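Long-range contact in vinylacetyl-CoA Delta-isomerase (Nitrosopumilus maritimus SCM1, PDB 6VJR), which binds FAD and a [4Fe-4S] cluster and probably dehydrates 4-hydroxybutyryl-CoA and isomerises vinylacetyl-CoA: residues 387-398 / 418-429. Sequence-based numbering, arbitrary orientation.
With SO4 (sulfate ion), chain H.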
loop_
_atom_site.group_PDB
_atom_site.type_symbol
_atom_site.label_atom_id
_atom_site.label_comp_id
_atom_site.label_asym_id
_atom_site.label_seq_id
_atom_site.Cartn_x
_atom_site.Cartn_y
_atom_site.Cartn_z
ATOM N N LEU A 387 7.672 5.193 24.464
ATOM C CA LEU A 387 8.578 4.564 25.425
ATOM C C LEU A 387 9.297 3.364 24.811
ATOM O O LEU A 387 10.334 2.970 25.298
ATOM C CB LEU A 387 7.744 4.185 26.648
ATOM C CG LEU A 387 8.390 4.179 28.016
ATOM C CD1 LEU A 387 9.153 5.439 28.338
ATOM C CD2 LEU A 387 7.307 3.851 29.013
ATOM N N VAL A 388 8.796 2.824 23.700
ATOM C CA VAL A 388 9.466 1.740 23.002
ATOM C C VAL A 388 10.890 2.136 22.603
ATOM O O VAL A 388 11.757 1.269 22.530
ATOM C CB VAL A 388 8.574 1.178 21.869
ATOM C CG1 VAL A 388 8.541 2.082 20.653
ATOM C CG2 VAL A 388 8.964 -0.240 21.474
ATOM N N VAL A 389 11.152 3.449 22.372
ATOM C CA VAL A 389 12.477 3.918 22.050
ATOM C C VAL A 389 13.075 4.870 23.082
ATOM O O VAL A 389 14.224 5.220 22.907
ATOM C CB VAL A 389 12.544 4.527 20.639
ATOM C CG1 VAL A 389 12.320 3.462 19.567
ATOM C CG2 VAL A 389 11.619 5.738 20.456
ATOM N N THR A 390 12.341 5.319 24.085
ATOM C CA THR A 390 12.924 6.239 25.031
ATOM C C THR A 390 13.070 5.655 26.435
ATOM O O THR A 390 13.461 6.355 27.361
ATOM C CB THR A 390 12.117 7.536 25.117
ATOM O OG1 THR A 390 10.890 7.319 25.814
ATOM C CG2 THR A 390 11.835 8.207 23.784
ATOM N N LEU A 391 12.784 4.373 26.611
ATOM C CA LEU A 391 12.821 3.793 27.941
ATOM C C LEU A 391 14.235 3.817 28.546
ATOM O O LEU A 391 15.221 3.427 27.895
ATOM C CB LEU A 391 12.422 2.336 27.746
ATOM C CG LEU A 391 12.138 1.559 29.026
ATOM C CD1 LEU A 391 10.924 2.116 29.776
ATOM C CD2 LEU A 391 11.920 0.121 28.659
ATOM N N PRO A 392 14.396 4.246 29.809
ATOM C CA PRO A 392 15.696 4.147 30.486
ATOM C C PRO A 392 16.155 2.693 30.692
ATOM O O PRO A 392 15.344 1.748 30.609
ATOM C CB PRO A 392 15.472 4.854 31.797
ATOM C CG PRO A 392 14.329 5.834 31.492
ATOM C CD PRO A 392 13.421 5.035 30.574
ATOM N N SER A 393 17.458 2.540 30.916
ATOM C CA SER A 393 18.082 1.238 31.096
ATOM C C SER A 393 17.605 0.531 32.365
ATOM O O SER A 393 17.147 1.143 33.329
ATOM C CB SER A 393 19.597 1.389 31.162
ATOM O OG SER A 393 20.044 1.863 32.436
ATOM N N GLU A 394 17.764 -0.795 32.359
ATOM C CA GLU A 394 17.531 -1.582 33.562
ATOM C C GLU A 394 18.425 -1.146 34.720
ATOM O O GLU A 394 17.992 -1.148 35.862
ATOM C CB GLU A 394 17.741 -3.067 33.277
ATOM C CG GLU A 394 17.446 -3.921 34.499
ATOM C CD GLU A 394 17.563 -5.415 34.326
ATOM O OE1 GLU A 394 17.888 -5.876 33.223
ATOM O OE2 GLU A 394 17.268 -6.116 35.329
ATOM N N LYS A 395 19.663 -0.754 34.445
ATOM C CA LYS A 395 20.546 -0.238 35.495
ATOM C C LYS A 395 19.940 0.983 36.190
ATOM O O LYS A 395 20.073 1.120 37.408
ATOM C CB LYS A 395 21.917 0.092 34.915
ATOM C CG LYS A 395 22.727 -1.151 34.603
ATOM C CD LYS A 395 24.101 -0.831 34.046
ATOM C CE LYS A 395 25.051 -1.983 34.094
ATOM N NZ LYS A 395 24.572 -3.090 33.287
ATOM N N ASP A 396 19.245 1.849 35.429
ATOM C CA ASP A 396 18.496 2.942 36.038
ATOM C C ASP A 396 17.286 2.445 36.824
ATOM O O ASP A 396 17.027 2.936 37.915
ATOM C CB ASP A 396 18.232 3.993 34.971
ATOM C CG ASP A 396 19.531 4.571 34.435
ATOM O OD1 ASP A 396 20.268 5.167 35.246
ATOM O OD2 ASP A 396 19.828 4.372 33.247
ATOM N N PHE A 397 16.535 1.485 36.287
ATOM C CA PHE A 397 15.390 0.910 36.990
ATOM C C PHE A 397 15.774 0.290 38.348
ATOM O O PHE A 397 14.976 0.297 39.288
ATOM C CB PHE A 397 14.756 -0.149 36.079
ATOM C CG PHE A 397 13.471 -0.713 36.635
ATOM C CD1 PHE A 397 12.389 0.122 36.817
ATOM C CD2 PHE A 397 13.343 -2.057 36.946
ATOM C CE1 PHE A 397 11.200 -0.381 37.329
ATOM C CE2 PHE A 397 12.160 -2.540 37.506
ATOM C CZ PHE A 397 11.089 -1.715 37.656
ATOM N N ARG A 398 16.993 -0.251 38.452
ATOM C CA ARG A 398 17.459 -0.943 39.653
ATOM C C ARG A 398 18.201 0.013 40.592
ATOM O O ARG A 398 18.553 -0.361 41.716
ATOM C CB ARG A 398 18.385 -2.110 39.314
ATOM C CG ARG A 398 17.773 -3.153 38.424
ATOM C CD ARG A 398 16.611 -3.846 38.973
ATOM N NE ARG A 398 16.357 -4.967 38.050
ATOM C CZ ARG A 398 15.232 -5.663 38.079
ATOM N NH1 ARG A 398 15.039 -6.654 37.221
ATOM N NH2 ARG A 398 14.320 -5.372 38.993
ATOM N N VAL A 418 5.265 -2.314 36.774
ATOM C CA VAL A 418 6.058 -1.506 35.858
ATOM C C VAL A 418 7.160 -2.341 35.209
ATOM O O VAL A 418 7.430 -2.183 34.026
ATOM C CB VAL A 418 6.595 -0.225 36.529
ATOM C CG1 VAL A 418 7.649 0.484 35.693
ATOM C CG2 VAL A 418 5.445 0.716 36.834
ATOM N N GLU A 419 7.750 -3.295 35.949
ATOM C CA GLU A 419 8.772 -4.117 35.353
ATOM C C GLU A 419 8.208 -4.904 34.151
ATOM O O GLU A 419 8.887 -5.121 33.152
ATOM C CB GLU A 419 9.343 -5.083 36.379
ATOM C CG GLU A 419 10.512 -5.861 35.804
ATOM C CD GLU A 419 11.263 -6.749 36.775
ATOM O OE1 GLU A 419 11.294 -6.438 37.984
ATOM O OE2 GLU A 419 11.781 -7.803 36.313
ATOM N N ASN A 420 6.961 -5.380 34.263
ATOM C CA ASN A 420 6.361 -6.099 33.147
ATOM C C ASN A 420 6.133 -5.187 31.936
ATOM O O ASN A 420 6.348 -5.608 30.785
ATOM C CB ASN A 420 5.062 -6.790 33.534
ATOM C CG ASN A 420 5.254 -7.918 34.518
ATOM O OD1 ASN A 420 6.330 -8.512 34.620
ATOM N ND2 ASN A 420 4.172 -8.289 35.166
ATOM N N ARG A 421 5.704 -3.923 32.170
ATOM C CA ARG A 421 5.549 -2.984 31.078
ATOM C C ARG A 421 6.886 -2.707 30.395
ATOM O O ARG A 421 6.962 -2.689 29.174
ATOM C CB ARG A 421 4.852 -1.753 31.610
ATOM C CG ARG A 421 4.478 -0.722 30.567
ATOM C CD ARG A 421 3.498 0.307 31.132
ATOM N NE ARG A 421 3.130 1.313 30.129
ATOM C CZ ARG A 421 3.589 2.564 30.016
ATOM N NH1 ARG A 421 4.420 3.049 30.924
ATOM N NH2 ARG A 421 3.271 3.269 28.935
ATOM N N MET A 422 7.937 -2.522 31.183
ATOM C CA MET A 422 9.277 -2.382 30.635
ATOM C C MET A 422 9.685 -3.597 29.804
ATOM O O MET A 422 10.233 -3.450 28.711
ATOM C CB MET A 422 10.320 -2.096 31.712
ATOM C CG MET A 422 10.052 -0.816 32.415
ATOM S SD MET A 422 11.244 -0.360 33.689
ATOM C CE MET A 422 12.719 -0.931 32.837
ATOM N N ARG A 423 9.470 -4.794 30.332
ATOM C CA ARG A 423 9.895 -5.986 29.626
ATOM C C ARG A 423 9.205 -6.108 28.262
ATOM O O ARG A 423 9.829 -6.481 27.275
ATOM C CB ARG A 423 9.601 -7.234 30.474
ATOM C CG ARG A 423 10.599 -7.449 31.591
ATOM C CD ARG A 423 10.150 -8.558 32.534
ATOM N NE ARG A 423 11.124 -8.895 33.561
ATOM C CZ ARG A 423 12.263 -9.522 33.347
ATOM N NH1 ARG A 423 12.504 -10.123 32.199
ATOM N NH2 ARG A 423 13.115 -9.653 34.347
ATOM N N ILE A 424 7.895 -5.828 28.213
ATOM C CA ILE A 424 7.180 -6.020 26.959
ATOM C C ILE A 424 7.628 -4.951 25.943
ATOM O O ILE A 424 7.795 -5.241 24.764
ATOM C CB ILE A 424 5.653 -6.111 27.117
ATOM C CG1 ILE A 424 5.072 -6.879 25.929
ATOM C CG2 ILE A 424 5.006 -4.745 27.309
ATOM C CD1 ILE A 424 5.316 -8.374 26.012
ATOM N N LEU A 425 7.868 -3.717 26.386
ATOM C CA LEU A 425 8.406 -2.690 25.505
ATOM C C LEU A 425 9.764 -3.083 24.920
ATOM O O LEU A 425 10.001 -2.915 23.715
ATOM C CB LEU A 425 8.470 -1.339 26.216
ATOM C CG LEU A 425 7.124 -0.676 26.539
ATOM C CD1 LEU A 425 7.281 0.365 27.599
ATOM C CD2 LEU A 425 6.560 -0.052 25.281
ATOM N N ARG A 426 10.636 -3.630 25.768
ATOM C CA ARG A 426 11.947 -4.115 25.300
ATOM C C ARG A 426 11.787 -5.236 24.267
ATOM O O ARG A 426 12.561 -5.328 23.334
ATOM C CB ARG A 426 12.850 -4.543 26.460
ATOM C CG ARG A 426 13.346 -3.327 27.247
ATOM C CD ARG A 426 14.264 -2.462 26.413
ATOM N NE ARG A 426 14.969 -1.530 27.283
ATOM C CZ ARG A 426 15.209 -0.232 26.972
ATOM N NH1 ARG A 426 15.093 0.157 25.724
ATOM N NH2 ARG A 426 15.647 0.596 27.909
ATOM N N LEU A 427 10.810 -6.143 24.461
ATOM C CA LEU A 427 10.557 -7.182 23.482
ATOM C C LEU A 427 10.221 -6.577 22.112
ATOM O O LEU A 427 10.769 -7.004 21.067
ATOM C CB LEU A 427 9.560 -8.223 23.958
ATOM C CG LEU A 427 9.311 -9.368 22.982
ATOM C CD1 LEU A 427 10.555 -10.193 22.712
ATOM C CD2 LEU A 427 8.185 -10.234 23.496
ATOM N N ILE A 428 9.322 -5.588 22.111
ATOM C CA ILE A 428 8.946 -4.911 20.862
ATOM C C ILE A 428 10.160 -4.232 20.231
ATOM O O ILE A 428 10.386 -4.376 19.030
ATOM C CB ILE A 428 7.763 -3.953 21.073
ATOM C CG1 ILE A 428 6.532 -4.720 21.527
ATOM C CG2 ILE A 428 7.473 -3.206 19.778
ATOM C CD1 ILE A 428 5.370 -3.850 21.987
ATOM N N GLU A 429 10.956 -3.520 21.030
ATOM C CA GLU A 429 12.179 -2.903 20.524
ATOM C C GLU A 429 13.113 -3.944 19.893
ATOM O O GLU A 429 13.650 -3.770 18.810
ATOM C CB GLU A 429 12.867 -2.137 21.654
ATOM C CG GLU A 429 14.077 -1.331 21.210
ATOM C CD GLU A 429 15.067 -0.917 22.322
ATOM O OE1 GLU A 429 15.039 -1.542 23.418
ATOM O OE2 GLU A 429 15.873 0.032 22.121
HETATM S S SO4 H . 26.642 -0.537 30.656
HETATM O O1 SO4 H . 25.467 -0.282 29.872
HETATM O O2 SO4 H . 27.780 -0.655 29.775
HETATM O O3 SO4 H . 26.468 -1.772 31.378
HETATM O O4 SO4 H . 26.858 0.542 31.596
HETATM O O HOH W 1 14.749 2.826 24.730
#
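Arg426 of helix 418-432 reaches across to the turn at Leu391, a worked example of how one arginine can tie an irregular chain to a helix. Its NH2 donates to Leu391 O at 2.9 Å, from above the carbonyl plane, while Leu391 CD2 lies over one guanidinium face, 3.7 Å from CZ. The chain bends at chi2 (-66°), which folds the guanidinium back against the leucine. NH1 bonds to Glu429 OE1 and a water that also donates to Leu391 O; NE pairs with Asp244, so two acids probably balance this buried charge, Glu429 being shared with Arg236. Without the guanidinium, as with an alanine here, Leu391 O is likely to lose its charged donor, and Asp244 and Glu429 this partner.

Further along, the Met422 sulfur sits over one face of Phe397, 3.7 Å from the ring centroid and 25° off its normal, a Met-aromatic contact. Phe397 holds CG anti to its own N (chi1 -174°), swinging the ring onto the helix, where CE2 also meets Glu419 CB at 4.0 Å. Beside it, Arg398 grips Glu394 OE2 side-on through NE and NH1, and its NH2 makes a weak hydrogen bond, within a salt bridge, to Glu419 OE1 (3.4 Å); Glu419 OE2 is held by Arg423, completing a four-residue network. At the other end, Val388 CG2 packs on Ile428 CG2 at 3.7 Å, and the Leu387 and Leu425 side chains cross at about a right angle, CD2 against CD1.

Val389 touches FAD, and Arg421 bonds to Leu410 and Asn314. The contact thus packs a segment that contributes Val389 to the FAD pocket onto a helix of the C-terminal, acyl-CoA dehydrogenase-related region.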